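Local coordinates for DegV family protein (Eubacterium eligens, PDB 3FDJ) that is of unknown function but probably binds a fatty acid or similar lipid, like other DegV proteins, at residues E127-M132 with E140-A145. Residues are numbered along the deposited sequence; the frame is centred on the assembly and turned at random.
Sequences EQLQQM and EEIDGA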
loop_
_atom_site.group_PDB
_atom_site.type_symbol
_atom_site.label_atom_id
_atom_site.label_comp_id
_atom_site.label_asym_id
_atom_site.label_seq_id
_atom_site.Cartn_x
_atom_site.Cartn_y
_atom_site.Cartn_z
ATOM N N GLU A 127 -6.287 8.205 -5.697
ATOM C CA GLU A 127 -6.654 9.607 -5.649
ATOM C C GLU A 127 -6.458 10.328 -6.987
ATOM O O GLU A 127 -7.189 11.268 -7.306
ATOM C CB GLU A 127 -5.923 10.340 -4.542
ATOM C CG GLU A 127 -6.340 9.912 -3.129
ATOM C CD GLU A 127 -5.621 10.708 -2.068
ATOM O OE1 GLU A 127 -5.293 11.888 -2.348
ATOM O OE2 GLU A 127 -5.396 10.179 -0.960
ATOM N N GLN A 128 -5.449 9.925 -7.745
ATOM C CA GLN A 128 -5.224 10.529 -9.043
ATOM C C GLN A 128 -6.275 10.077 -10.054
ATOM O O GLN A 128 -6.706 10.881 -10.888
ATOM C CB GLN A 128 -3.815 10.253 -9.561
ATOM C CG GLN A 128 -3.479 11.018 -10.824
ATOM C CD GLN A 128 -3.440 12.528 -10.661
ATOM O OE1 GLN A 128 -3.360 13.069 -9.553
ATOM N NE2 GLN A 128 -3.506 13.219 -11.788
ATOM N N LEU A 129 -6.691 8.814 -9.966
ATOM C CA LEU A 129 -7.769 8.291 -10.789
ATOM C C LEU A 129 -9.031 9.110 -10.484
ATOM O O LEU A 129 -9.721 9.588 -11.411
ATOM C CB LEU A 129 -8.011 6.818 -10.525
ATOM C CG LEU A 129 -6.932 5.858 -11.054
ATOM C CD1 LEU A 129 -7.150 4.454 -10.464
ATOM C CD2 LEU A 129 -6.912 5.897 -12.598
ATOM N N GLN A 130 -9.291 9.326 -9.193
ATOM C CA GLN A 130 -10.438 10.117 -8.789
ATOM C C GLN A 130 -10.384 11.530 -9.354
ATOM O O GLN A 130 -11.364 12.010 -9.930
ATOM C CB GLN A 130 -10.529 10.186 -7.264
ATOM C CG GLN A 130 -11.553 11.212 -6.783
ATOM C CD GLN A 130 -11.719 11.185 -5.283
ATOM O OE1 GLN A 130 -10.951 10.526 -4.578
ATOM N NE2 GLN A 130 -12.736 11.875 -4.794
ATOM N N GLN A 131 -9.239 12.189 -9.204
ATOM C CA GLN A 131 -9.057 13.540 -9.735
ATOM C C GLN A 131 -9.328 13.617 -11.254
ATOM O O GLN A 131 -10.007 14.539 -11.732
ATOM C CB GLN A 131 -7.654 14.064 -9.433
ATOM C CG GLN A 131 -7.495 15.525 -9.795
ATOM C CD GLN A 131 -6.122 16.041 -9.493
ATOM O OE1 GLN A 131 -5.649 15.952 -8.351
ATOM N NE2 GLN A 131 -5.447 16.568 -10.520
HETATM N N MSE A 132 -8.806 12.658 -12.012
HETATM C CA MSE A 132 -9.013 12.671 -13.461
HETATM C C MSE A 132 -10.462 12.410 -13.842
HETATM O O MSE A 132 -10.993 13.041 -14.768
HETATM C CB MSE A 132 -8.059 11.696 -14.149
HETATM C CG MSE A 132 -6.624 12.174 -14.084
HETATM SE SE MSE A 132 -5.513 11.005 -15.224
HETATM C CE MSE A 132 -5.329 9.745 -14.118
ATOM N N GLU A 140 -10.346 5.951 -21.597
ATOM C CA GLU A 140 -9.139 5.708 -22.377
ATOM C C GLU A 140 -8.045 6.742 -22.072
ATOM O O GLU A 140 -6.868 6.396 -22.020
ATOM C CB GLU A 140 -9.457 5.674 -23.863
ATOM C CG GLU A 140 -10.366 4.504 -24.270
ATOM C CD GLU A 140 -11.842 4.688 -23.932
ATOM O OE1 GLU A 140 -12.318 5.835 -23.604
ATOM O OE2 GLU A 140 -12.528 3.630 -23.981
ATOM N N GLU A 141 -8.433 7.978 -21.805
ATOM C CA GLU A 141 -7.462 9.008 -21.422
ATOM C C GLU A 141 -6.818 8.686 -20.083
ATOM O O GLU A 141 -5.602 8.828 -19.916
ATOM C CB GLU A 141 -8.121 10.390 -21.377
ATOM C CG GLU A 141 -8.610 10.862 -22.736
ATOM C CD GLU A 141 -9.443 12.145 -22.728
ATOM O OE1 GLU A 141 -10.117 12.462 -21.709
ATOM O OE2 GLU A 141 -9.462 12.822 -23.790
ATOM N N ILE A 142 -7.648 8.260 -19.133
ATOM C CA ILE A 142 -7.196 7.969 -17.785
ATOM C C ILE A 142 -6.301 6.731 -17.805
ATOM O O ILE A 142 -5.224 6.704 -17.188
ATOM C CB ILE A 142 -8.387 7.739 -16.827
ATOM C CG1 ILE A 142 -9.235 8.998 -16.722
ATOM C CG2 ILE A 142 -7.878 7.286 -15.453
ATOM C CD1 ILE A 142 -10.622 8.773 -16.054
ATOM N N ASP A 143 -6.721 5.726 -18.568
ATOM C CA ASP A 143 -6.003 4.460 -18.650
ATOM C C ASP A 143 -4.566 4.695 -19.156
ATOM O O ASP A 143 -3.653 4.089 -18.663
ATOM C CB ASP A 143 -6.765 3.506 -19.563
ATOM C CG ASP A 143 -6.135 2.114 -19.655
ATOM O OD1 ASP A 143 -5.384 1.720 -18.750
ATOM O OD2 ASP A 143 -6.431 1.406 -20.640
ATOM N N GLY A 144 -4.394 5.571 -20.131
ATOM C CA GLY A 144 -3.046 5.934 -20.628
ATOM C C GLY A 144 -2.243 6.750 -19.629
ATOM O O GLY A 144 -1.072 6.483 -19.375
ATOM N N ALA A 145 -2.899 7.732 -19.043
ATOM C CA ALA A 145 -2.207 8.768 -18.286
ATOM C C ALA A 145 -1.754 8.322 -16.912
ATOM O O ALA A 145 -0.754 8.847 -16.395
ATOM C CB ALA A 145 -3.069 10.021 -18.192
#
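Leu129 and Met132 meet Ile142 and Ala145 across an antiparallel helical hairpin, in which helix 120-134 turns through a short connection into helix 139-150. The evidence for the hairpin is direct: the segment axes run at 148° to one another, approach to 10.5 Å, and only seven residues separate the two segments. Every close pair is between carbon or selenium atoms of apolar side chains, and no hydrogen bond crosses. Ile142 carries most of the contact, with the largest buried area of any residue in the two segments. Its two branches divide the work. CG2, anti to the backbone N, takes the methyl groups of two residues of the facing helix, whereas CG1 lies along the base of the Met132 side chain, 3.9 Å from Met132 CB. The tighter of the two methyl contacts is Leu129 CD2 to Ile142 CG2 at 3.3 Å, shorter than a usual carbon-carbon approach, which suggests tight packing at this point. Met132, a selenomethionine, runs past Ile142 in the opposite direction; the bend at its last torsion (chi3 -81°) brings CE back to Ile142 CG2 at 3.8 Å. One turn farther along helix 139-150, the selenium rests against a methyl group, with Met132 SE and Ala145 CB 4.0 Å apart. Phe79 of strand 77-82 touches both Leu129 and Ile142, which places this seam against the sheet containing that strand, and Ile146 extends the apolar surface beside Leu129 and Met132. Several charged side chains of the two segments have partners elsewhere: Asp143 and Glu140 form salt bridges with Arg111 and Lys109, and Glu127 with Arg123, Lys225 and Arg227. Cohesion between the two segments thus probably rests on dispersion and the burial of three of the four touching residues, while the charged side chains bond to other parts of the chain.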